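Local structure of exoribonuclease II, mitochondrial (Candida glabrata, 6F3H) at residues K139-Q144 and T218-R223; S172-I177 and P212-A217; N352-N357 and K743-H748; L463-V468 and V581-D586. The protein degrades RNA exonucleolytically in the 3' to 5' direction in mitochondria, as the nuclease of the mtEXO degradosome, and binds magnesium. The protein carries 1 engineered substitution. All coordinates share one frame; numbering follows the deposited sequence.

After the N-terminal antiparallel sheet the chain enters helix 123-159, whose residues 139-144 meet 218-223 on helix 212-226 in contact 1. Within that loop of 73 residues lies contact 2, which closes a shorter one by bringing helix 170-178 onto the start of the same helix 212-226, so the two contacts touch and join three helices. Further on, contact 3 spans 385 residues, holding the loop 352-357 against helix 725-761. Contact 4 is nested inside this span and packs the 463-468 hairpin turn on strand 580-584. Contacts 3 and 4 meet through N352 and D465, whereas contacts 1 and 2 lie apart from both.

Contact 1. Residues K139-Q144 and T218-R223; sequences KFAWTQ and TYWGVR
A141 and W142 on one helix meet W220 on another, and the indole of W220 makes the whole of the second helix's share in the contact. With CG beside the backbone N and anti to the carbonyl carbon (chi1 -77°), the W220 side chain leaves its helix toward residues 139-144. Followed outward from CB, it meets the other segment only with its six-membered ring. CE3 comes within 4.2 Å of W142 CD1. The next atom does most of the touching: CZ3 lies 3.5 Å from W142 CD1 and also receives the methyl of A141, whose CB stands 3.9 Å from CZ3. CZ3 is 3.8 Å from W142 NE1 as well, and W220 CH2 follows at 4.0 Å from the same NE1. The pyrrole side points elsewhere, and NE1 of W220 is hydrogen-bonded to the carbonyl of T46. This bond satisfies the polar atom and would help to set the rotation of the indole.

The two indoles are neither stacked nor edge-to-face. The five-membered ring of W142 and the six-membered ring of W220 lie 5.3 Å apart between centroids, with planes inclined at 36°. W220 is buried and W142 exposed, so the pair joins the interior to the solvent-facing side of helix 123-159.

Beyond the pair, W220 and Y219 both touch L41 of strand 39-42. Helix 212-226 therefore lies between helix 123-159 and the N-terminal antiparallel sheet, a layered alpha/beta packing that W220 itself bridges, its six-membered ring on the helix while the side chain also touches the sheet.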
# COMPACT_ATOMS: atom_id res chain seq x y z
N LYS A 139 3.72 -32.84 5.90
CA LYS A 139 3.67 -34.07 5.11
C LYS A 139 2.60 -33.98 4.05
O LYS A 139 2.88 -34.13 2.85
CB LYS A 139 3.41 -35.26 6.02
N PHE A 140 1.37 -33.71 4.46
CA PHE A 140 0.29 -33.57 3.49
C PHE A 140 0.58 -32.47 2.50
O PHE A 140 0.07 -32.51 1.37
CB PHE A 140 -1.01 -33.29 4.21
CG PHE A 140 -1.52 -34.45 4.92
CD1 PHE A 140 -1.99 -35.54 4.22
CD2 PHE A 140 -1.52 -34.49 6.30
CE1 PHE A 140 -2.48 -36.64 4.86
CE2 PHE A 140 -2.00 -35.59 6.96
CZ PHE A 140 -2.49 -36.66 6.25
N ALA A 141 1.33 -31.45 2.91
CA ALA A 141 1.70 -30.41 1.97
C ALA A 141 2.65 -30.94 0.92
O ALA A 141 2.40 -30.80 -0.28
CB ALA A 141 2.30 -29.23 2.72
N TRP A 142 3.72 -31.63 1.34
CA TRP A 142 4.70 -32.15 0.39
C TRP A 142 4.06 -33.11 -0.62
O TRP A 142 4.44 -33.13 -1.79
CB TRP A 142 5.86 -32.85 1.12
CG TRP A 142 6.97 -31.96 1.69
CD1 TRP A 142 7.23 -30.64 1.40
CD2 TRP A 142 7.98 -32.36 2.65
NE1 TRP A 142 8.32 -30.19 2.12
CE2 TRP A 142 8.80 -31.22 2.90
CE3 TRP A 142 8.26 -33.56 3.32
CZ2 TRP A 142 9.87 -31.26 3.79
CZ3 TRP A 142 9.32 -33.59 4.21
CH2 TRP A 142 10.12 -32.45 4.43
N THR A 143 3.13 -33.95 -0.16
CA THR A 143 2.56 -34.96 -1.06
C THR A 143 1.91 -34.33 -2.28
O THR A 143 2.01 -34.86 -3.39
CB THR A 143 1.54 -35.80 -0.30
OG1 THR A 143 2.05 -36.14 0.99
CG2 THR A 143 1.25 -37.08 -1.06
N GLN A 144 1.26 -33.18 -2.09
CA GLN A 144 0.56 -32.48 -3.15
C GLN A 144 1.49 -31.78 -4.10
O GLN A 144 1.14 -31.54 -5.26
CB GLN A 144 -0.38 -31.44 -2.56
CG GLN A 144 -1.67 -32.00 -2.00
CD GLN A 144 -2.24 -31.08 -0.94
OE1 GLN A 144 -1.55 -30.70 -0.00
NE2 GLN A 144 -3.51 -30.72 -1.09
N THR A 218 0.93 -24.46 -2.70
CA THR A 218 0.87 -23.53 -3.81
C THR A 218 1.92 -22.45 -3.66
O THR A 218 2.60 -22.10 -4.63
CB THR A 218 -0.52 -22.88 -3.89
OG1 THR A 218 -1.53 -23.86 -3.71
CG2 THR A 218 -0.72 -22.25 -5.21
N TYR A 219 2.08 -21.95 -2.44
CA TYR A 219 3.12 -20.97 -2.18
C TYR A 219 4.47 -21.51 -2.60
O TYR A 219 5.19 -20.92 -3.41
CB TYR A 219 3.15 -20.67 -0.68
CG TYR A 219 4.29 -19.78 -0.35
CD1 TYR A 219 4.30 -18.49 -0.83
CD2 TYR A 219 5.38 -20.22 0.39
CE1 TYR A 219 5.34 -17.64 -0.57
CE2 TYR A 219 6.45 -19.36 0.67
CZ TYR A 219 6.41 -18.06 0.18
OH TYR A 219 7.43 -17.15 0.42
N TRP A 220 4.81 -22.67 -2.07
CA TRP A 220 6.03 -23.36 -2.44
C TRP A 220 6.14 -23.57 -3.94
O TRP A 220 7.21 -23.39 -4.52
CB TRP A 220 6.07 -24.69 -1.71
CG TRP A 220 6.44 -24.56 -0.29
CD1 TRP A 220 7.09 -23.51 0.29
CD2 TRP A 220 6.26 -25.54 0.74
NE1 TRP A 220 7.29 -23.76 1.63
CE2 TRP A 220 6.80 -25.00 1.93
CE3 TRP A 220 5.70 -26.82 0.78
CZ2 TRP A 220 6.78 -25.69 3.14
CZ3 TRP A 220 5.69 -27.52 1.99
CH2 TRP A 220 6.22 -26.94 3.15
N GLY A 221 5.05 -23.99 -4.58
CA GLY A 221 5.10 -24.18 -6.02
C GLY A 221 5.44 -22.89 -6.73
O GLY A 221 6.22 -22.88 -7.69
N VAL A 222 4.87 -21.78 -6.26
CA VAL A 222 5.12 -20.50 -6.90
C VAL A 222 6.55 -20.06 -6.66
O VAL A 222 7.22 -19.60 -7.58
CB VAL A 222 4.10 -19.47 -6.39
CG1 VAL A 222 4.44 -18.10 -6.87
CG2 VAL A 222 2.77 -19.83 -6.90
N ARG A 223 7.06 -20.23 -5.44
CA ARG A 223 8.45 -19.83 -5.25
C ARG A 223 9.36 -20.60 -6.17
O ARG A 223 10.33 -20.05 -6.69
CB ARG A 223 8.88 -20.01 -3.81
CG ARG A 223 7.96 -19.31 -2.90
CD ARG A 223 8.31 -17.83 -2.93
NE ARG A 223 9.33 -17.49 -1.96
CZ ARG A 223 10.55 -17.09 -2.26
NH1 ARG A 223 10.91 -16.99 -3.54
NH2 ARG A 223 11.40 -16.79 -1.29

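Contact 2. Residues S172-I177 and P212-A217; sequences SLVRII and PTTLLA
V174 lies against L215 while, on the same side of its helix, I177 meets T214, and these four buried residues carry the interface. The helix segments run strongly across each other, their axes approaching to 9.3 Å with 109° between their N-to-C directions. The closest backbone pair is V174 and L215, with CA atoms 5.7 Å apart.

V174 points toward the other helix and splits its two methyls over L215. CG1, anti to the backbone N (chi1 172°), rests on the main chain, 3.9 Å from L215 CA. Although L215 leaves its backbone pointing away from helix 170-178, its CD1 still lies within 3.9 Å of V174 CG2, and the two side chains pass at a slant. The leucine also lies against L83, I85 and F170, so its isobutyl group joins a wider apolar cluster.

In the second pair it is the methyl of T214 that faces helix 170-178. T214 CG2 meets I177 CG2 at 3.7 Å and I177 CB at 4.0 Å, while the longer branch of I177 leads away. The same methyl is 4.0 Å from the carbonyl oxygen V174 O. A chi1 of -53° sets the T214 hydroxyl next to its own amide nitrogen, where OG1 is hydrogen-bonded to OD2 of D211, just before the helix. The other carboxylate oxygen, D211 OD1, accepts from T213 N.

The interface is thus built mostly of methyls and aliphatic carbon: T214 turns its apolar branch across and keeps its polar one at the start of its own helix, consistent with cohesion by close fit and exclusion of water.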
# COMPACT_ATOMS: atom_id res chain seq x y z
N SER A 172 -7.85 -16.87 -4.76
CA SER A 172 -8.48 -17.38 -5.96
C SER A 172 -7.60 -18.43 -6.59
O SER A 172 -8.08 -19.43 -7.12
CB SER A 172 -8.76 -16.23 -6.94
OG SER A 172 -9.77 -15.36 -6.45
N LEU A 173 -6.30 -18.22 -6.51
CA LEU A 173 -5.35 -19.14 -7.11
C LEU A 173 -5.31 -20.46 -6.36
O LEU A 173 -5.43 -21.54 -6.96
CB LEU A 173 -3.99 -18.50 -7.13
CG LEU A 173 -2.94 -19.44 -7.65
CD1 LEU A 173 -3.27 -19.77 -9.09
CD2 LEU A 173 -1.59 -18.77 -7.52
N VAL A 174 -5.14 -20.40 -5.05
CA VAL A 174 -5.19 -21.61 -4.23
C VAL A 174 -6.44 -22.41 -4.52
O VAL A 174 -6.39 -23.63 -4.73
CB VAL A 174 -5.10 -21.21 -2.76
CG1 VAL A 174 -5.35 -22.41 -1.89
CG2 VAL A 174 -3.75 -20.60 -2.49
N ARG A 175 -7.59 -21.73 -4.60
CA ARG A 175 -8.85 -22.43 -4.83
C ARG A 175 -8.80 -23.22 -6.12
O ARG A 175 -9.19 -24.39 -6.16
CB ARG A 175 -10.01 -21.43 -4.87
CG ARG A 175 -10.59 -21.16 -3.52
CD ARG A 175 -11.78 -20.23 -3.55
NE ARG A 175 -11.71 -19.39 -2.37
CZ ARG A 175 -11.32 -18.13 -2.39
NH1 ARG A 175 -10.99 -17.56 -3.54
NH2 ARG A 175 -11.26 -17.44 -1.26
N ILE A 176 -8.26 -22.61 -7.17
CA ILE A 176 -8.15 -23.30 -8.45
C ILE A 176 -7.31 -24.55 -8.31
O ILE A 176 -7.62 -25.60 -8.88
CB ILE A 176 -7.57 -22.35 -9.49
CG1 ILE A 176 -8.49 -21.15 -9.64
CG2 ILE A 176 -7.30 -23.07 -10.79
CD1 ILE A 176 -8.06 -20.23 -10.68
N ILE A 177 -6.21 -24.44 -7.57
CA ILE A 177 -5.34 -25.60 -7.42
C ILE A 177 -6.10 -26.74 -6.77
O ILE A 177 -6.07 -27.88 -7.23
CB ILE A 177 -4.11 -25.21 -6.59
CG1 ILE A 177 -3.29 -24.15 -7.32
CG2 ILE A 177 -3.28 -26.41 -6.36
CD1 ILE A 177 -2.96 -24.51 -8.72
N PRO A 212 -5.52 -25.35 4.09
CA PRO A 212 -4.17 -24.88 4.42
C PRO A 212 -3.06 -25.63 3.70
O PRO A 212 -2.11 -24.98 3.24
CB PRO A 212 -4.10 -25.06 5.94
CG PRO A 212 -5.23 -25.96 6.27
CD PRO A 212 -6.28 -25.75 5.28
N THR A 213 -3.15 -26.96 3.55
CA THR A 213 -2.03 -27.67 2.94
C THR A 213 -1.88 -27.28 1.48
O THR A 213 -0.77 -26.97 1.03
CB THR A 213 -2.17 -29.19 3.09
OG1 THR A 213 -3.38 -29.65 2.49
CG2 THR A 213 -2.12 -29.60 4.57
N THR A 214 -2.98 -27.28 0.72
CA THR A 214 -2.94 -26.74 -0.64
C THR A 214 -2.38 -25.32 -0.65
O THR A 214 -1.60 -24.95 -1.53
CB THR A 214 -4.32 -26.80 -1.29
OG1 THR A 214 -4.82 -28.13 -1.18
CG2 THR A 214 -4.25 -26.43 -2.75
N LEU A 215 -2.77 -24.50 0.32
CA LEU A 215 -2.24 -23.15 0.39
C LEU A 215 -0.73 -23.19 0.45
O LEU A 215 -0.03 -22.58 -0.37
CB LEU A 215 -2.79 -22.44 1.61
CG LEU A 215 -1.94 -21.24 2.02
CD1 LEU A 215 -2.13 -20.12 1.04
CD2 LEU A 215 -2.29 -20.82 3.40
N LEU A 216 -0.21 -23.92 1.42
CA LEU A 216 1.23 -24.01 1.61
C LEU A 216 1.92 -24.53 0.36
O LEU A 216 2.86 -23.91 -0.14
CB LEU A 216 1.50 -24.89 2.81
CG LEU A 216 2.89 -24.84 3.36
CD1 LEU A 216 3.41 -23.43 3.24
CD2 LEU A 216 2.76 -25.21 4.80
N ALA A 217 1.42 -25.63 -0.18
CA ALA A 217 2.03 -26.20 -1.38
C ALA A 217 2.01 -25.22 -2.54
O ALA A 217 2.97 -25.15 -3.31
CB ALA A 217 1.31 -27.50 -1.77

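Contact 3. Residues N352-N357 and K743-H748; sequences NFILGN and KIFQRH
I354 supplies the apolar part of this interface, sending one branch to F745 and the other to H748. Its CG2 lies at the edge of the phenyl ring, in the ring plane and 3.7 Å from F745 CD1. The longer branch ends with I354 CD1 3.6 Å from H748 CD2, obliquely to the imidazole.

An amide and a ring make the second kind of contact. N357 extends toward F745, a chi1 of -173° carrying its CG away from the main-chain nitrogen, and its ND2 sits at the ring edge near CE1 and CZ. The amide and ring planes are 65° apart. The amide is gripped elsewhere: ND2 donates to A304 O, and OD1 accepts from D359 N, which together hold its plane.

I354 lies in a short 3-10 turn that leans on the long helix 725-761, and N357 directly follows it. G356 N bonds to F353 O at 2.7 Å and N357 N to I354 O at 2.9 Å, a three-residue spacing consistent with I354 and N357 both facing the helix. Bound nucleic acid comes within about 4 Å of the contact, between nearest atoms.

Nearby, N352 OD1 accepts weakly from I354 N, at 3.3 Å, and N352 ND2 probably donates to D465 OD2.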
# COMPACT_ATOMS: atom_id res chain seq x y z
N ASN A 352 15.41 7.12 -12.46
CA ASN A 352 14.86 6.27 -11.44
C ASN A 352 14.41 5.02 -12.16
O ASN A 352 13.47 5.05 -12.96
CB ASN A 352 13.71 6.93 -10.70
CG ASN A 352 13.35 6.15 -9.49
OD1 ASN A 352 13.97 5.13 -9.21
ND2 ASN A 352 12.33 6.60 -8.78
N PHE A 353 15.06 3.93 -11.86
CA PHE A 353 14.78 2.68 -12.53
C PHE A 353 13.67 1.89 -11.88
O PHE A 353 13.11 1.00 -12.52
CB PHE A 353 16.03 1.81 -12.55
CG PHE A 353 17.14 2.37 -13.36
CD1 PHE A 353 17.08 2.33 -14.74
CD2 PHE A 353 18.24 2.92 -12.75
CE1 PHE A 353 18.09 2.84 -15.50
CE2 PHE A 353 19.26 3.43 -13.51
CZ PHE A 353 19.18 3.38 -14.88
N ILE A 354 13.38 2.17 -10.61
CA ILE A 354 12.23 1.60 -9.93
C ILE A 354 11.00 1.77 -10.79
O ILE A 354 10.07 0.96 -10.75
CB ILE A 354 12.08 2.30 -8.57
CG1 ILE A 354 13.41 2.24 -7.82
CG2 ILE A 354 10.96 1.68 -7.77
CD1 ILE A 354 13.43 3.07 -6.57
N LEU A 355 10.98 2.82 -11.59
CA LEU A 355 9.84 3.07 -12.45
C LEU A 355 9.66 1.97 -13.47
O LEU A 355 8.58 1.84 -14.05
CB LEU A 355 10.02 4.41 -13.14
CG LEU A 355 10.42 5.42 -12.06
CD1 LEU A 355 10.69 6.79 -12.64
CD2 LEU A 355 9.33 5.49 -11.00
N GLY A 356 10.69 1.18 -13.72
CA GLY A 356 10.56 0.04 -14.59
C GLY A 356 9.90 -1.17 -13.97
O GLY A 356 9.73 -2.18 -14.66
N ASN A 357 9.55 -1.12 -12.69
CA ASN A 357 9.12 -2.33 -12.02
C ASN A 357 7.75 -2.76 -12.54
O ASN A 357 6.83 -1.94 -12.69
CB ASN A 357 9.13 -2.09 -10.52
CG ASN A 357 8.85 -3.33 -9.77
OD1 ASN A 357 7.79 -3.91 -9.94
ND2 ASN A 357 9.80 -3.78 -8.95
N LYS A 743 2.19 1.22 -1.07
CA LYS A 743 2.97 1.58 0.11
C LYS A 743 4.44 1.26 -0.11
O LYS A 743 5.33 2.09 0.14
CB LYS A 743 2.46 0.81 1.35
CG LYS A 743 0.92 0.60 1.47
CD LYS A 743 0.41 0.35 2.94
CE LYS A 743 -0.81 -0.60 3.02
NZ LYS A 743 -1.35 -0.80 4.41
N ILE A 744 4.70 0.08 -0.65
CA ILE A 744 6.06 -0.40 -0.87
C ILE A 744 6.79 0.51 -1.83
O ILE A 744 7.86 1.05 -1.52
CB ILE A 744 6.01 -1.85 -1.38
CG1 ILE A 744 5.80 -2.80 -0.20
CG2 ILE A 744 7.24 -2.17 -2.21
CD1 ILE A 744 5.08 -4.05 -0.55
N PHE A 745 6.24 0.69 -3.02
CA PHE A 745 6.96 1.46 -4.01
C PHE A 745 6.99 2.94 -3.66
O PHE A 745 7.91 3.64 -4.07
CB PHE A 745 6.38 1.21 -5.39
CG PHE A 745 6.82 -0.09 -5.94
CD1 PHE A 745 8.09 -0.23 -6.46
CD2 PHE A 745 5.99 -1.18 -5.90
CE1 PHE A 745 8.53 -1.44 -6.92
CE2 PHE A 745 6.41 -2.39 -6.37
CZ PHE A 745 7.69 -2.52 -6.88
N GLN A 746 6.01 3.44 -2.89
CA GLN A 746 6.18 4.78 -2.37
C GLN A 746 7.44 4.84 -1.51
O GLN A 746 8.36 5.61 -1.80
CB GLN A 746 4.93 5.24 -1.61
CG GLN A 746 3.74 5.56 -2.56
CD GLN A 746 2.45 6.01 -1.86
OE1 GLN A 746 2.22 5.74 -0.68
NE2 GLN A 746 1.58 6.69 -2.61
N ARG A 747 7.55 3.93 -0.53
CA ARG A 747 8.75 3.90 0.30
C ARG A 747 9.99 3.67 -0.53
O ARG A 747 11.03 4.30 -0.30
CB ARG A 747 8.65 2.79 1.37
N HIS A 748 9.91 2.82 -1.54
CA HIS A 748 11.14 2.48 -2.22
C HIS A 748 11.68 3.67 -3.00
O HIS A 748 12.87 3.99 -2.91
CB HIS A 748 10.95 1.26 -3.11
CG HIS A 748 12.23 0.54 -3.34
ND1 HIS A 748 13.06 0.17 -2.30
CD2 HIS A 748 12.85 0.15 -4.48
CE1 HIS A 748 14.13 -0.43 -2.80
NE2 HIS A 748 14.03 -0.45 -4.11

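Contact 4. Residues L463-V468 and V581-D586; sequences LPDLVV and VSLSPD
V581 opens the contact with P464, its CG1 lying 4.0 Å from P464 CB. Its side chain points toward the proline, and it also touches W753 and T754 of helix 725-761. S582 comes next and turns its side chain away from 463-468, although its CA is the nearest to that of P464, at 5.5 Å. Its backbone pairs with T595 of strand 593-597.

With L583 the strand faces P464 again. Here the meeting is of an aliphatic side chain with a carbonyl oxygen: P464 O stands 3.6 Å from L583 CG and 3.8 Å from L583 CD1. The same methyl, CD1, is 4.1 Å from D465 OD2. That carboxylate has partners of its own, OD1 accepting from both S749 OG and W753 NE1, and so is held by bonds to helix 725-761 while the leucine crosses it at a slant. L583 also touches W753. Past it, S584 pairs with I593 through the backbone, and D586 OD1 accepts from E590 N in the connection between the strands.

The opposing residues form a tight turn: L463 N bonds to L466 O at 2.8 Å, with a weak return bond from L466 N to L463 O, and P464 and D465 occupy the two corner positions with type I backbone angles. Within the RNB domain, the tip of one beta-hairpin, 461-462 with 467-468, thus packs on a strand of another, 580-584 with 593-597, both of them beside helix 725-761.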
# COMPACT_ATOMS: atom_id res chain seq x y z
N LEU A 463 3.64 9.33 -6.60
CA LEU A 463 5.07 9.15 -6.34
C LEU A 463 5.84 10.44 -6.55
O LEU A 463 5.48 11.25 -7.40
CB LEU A 463 5.64 8.08 -7.27
CG LEU A 463 5.24 6.65 -6.97
CD1 LEU A 463 5.64 5.85 -8.15
CD2 LEU A 463 5.98 6.16 -5.75
N PRO A 464 6.94 10.64 -5.80
CA PRO A 464 7.75 11.86 -6.00
C PRO A 464 8.12 12.10 -7.43
O PRO A 464 8.35 13.24 -7.84
CB PRO A 464 9.01 11.59 -5.16
CG PRO A 464 8.58 10.63 -4.15
CD PRO A 464 7.56 9.74 -4.82
N ASP A 465 8.22 11.02 -8.21
CA ASP A 465 8.56 11.12 -9.61
C ASP A 465 7.36 11.51 -10.45
O ASP A 465 7.49 12.28 -11.41
CB ASP A 465 9.14 9.79 -10.10
CG ASP A 465 10.37 9.36 -9.31
OD1 ASP A 465 10.20 9.03 -8.12
OD2 ASP A 465 11.50 9.35 -9.88
N LEU A 466 6.18 10.97 -10.15
CA LEU A 466 5.07 11.06 -11.08
C LEU A 466 3.77 10.71 -10.39
O LEU A 466 3.75 10.31 -9.22
CB LEU A 466 5.29 10.14 -12.28
CG LEU A 466 4.73 8.75 -11.97
CD1 LEU A 466 4.50 7.98 -13.24
CD2 LEU A 466 5.64 7.98 -11.02
N VAL A 467 2.67 10.86 -11.13
CA VAL A 467 1.34 10.47 -10.66
C VAL A 467 0.59 9.72 -11.76
O VAL A 467 0.67 10.08 -12.93
CB VAL A 467 0.55 11.71 -10.21
CG1 VAL A 467 -0.75 11.29 -9.55
CG2 VAL A 467 1.41 12.59 -9.26
N VAL A 468 -0.11 8.65 -11.39
CA VAL A 468 -0.95 7.89 -12.32
C VAL A 468 -2.38 7.85 -11.80
O VAL A 468 -2.70 7.04 -10.93
CB VAL A 468 -0.41 6.47 -12.55
CG1 VAL A 468 -1.21 5.79 -13.60
CG2 VAL A 468 1.01 6.53 -13.01
N VAL A 581 9.86 13.78 0.52
CA VAL A 581 10.61 13.97 -0.71
C VAL A 581 9.75 14.67 -1.74
O VAL A 581 8.61 14.26 -2.01
CB VAL A 581 11.12 12.62 -1.25
CG1 VAL A 581 11.83 12.81 -2.58
CG2 VAL A 581 12.03 12.01 -0.23
N SER A 582 10.31 15.70 -2.33
CA SER A 582 9.75 16.38 -3.48
C SER A 582 10.86 16.54 -4.50
O SER A 582 11.99 16.90 -4.14
CB SER A 582 9.22 17.75 -3.09
OG SER A 582 9.05 18.55 -4.24
N LEU A 583 10.55 16.28 -5.75
CA LEU A 583 11.56 16.52 -6.75
C LEU A 583 11.41 17.94 -7.24
O LEU A 583 10.30 18.43 -7.41
CB LEU A 583 11.47 15.57 -7.93
CG LEU A 583 11.82 14.17 -7.52
CD1 LEU A 583 11.99 13.31 -8.75
CD2 LEU A 583 13.08 14.23 -6.70
N SER A 584 12.53 18.58 -7.47
CA SER A 584 12.57 19.86 -8.11
C SER A 584 13.17 19.66 -9.48
O SER A 584 13.78 18.63 -9.75
CB SER A 584 13.42 20.85 -7.30
OG SER A 584 13.12 20.76 -5.92
N PRO A 585 12.98 20.60 -10.39
CA PRO A 585 13.43 20.38 -11.77
C PRO A 585 14.81 20.96 -12.00
O PRO A 585 15.39 21.59 -11.11
CB PRO A 585 12.35 21.08 -12.61
CG PRO A 585 11.24 21.42 -11.62
CD PRO A 585 11.94 21.63 -10.33
N ASP A 586 15.35 20.78 -13.20
CA ASP A 586 16.74 21.10 -13.48
C ASP A 586 16.88 22.08 -14.64
O ASP A 586 15.92 22.40 -15.35
CB ASP A 586 17.55 19.82 -13.75
CG ASP A 586 17.22 19.15 -15.10
OD1 ASP A 586 16.28 19.56 -15.81
OD2 ASP A 586 17.93 18.18 -15.44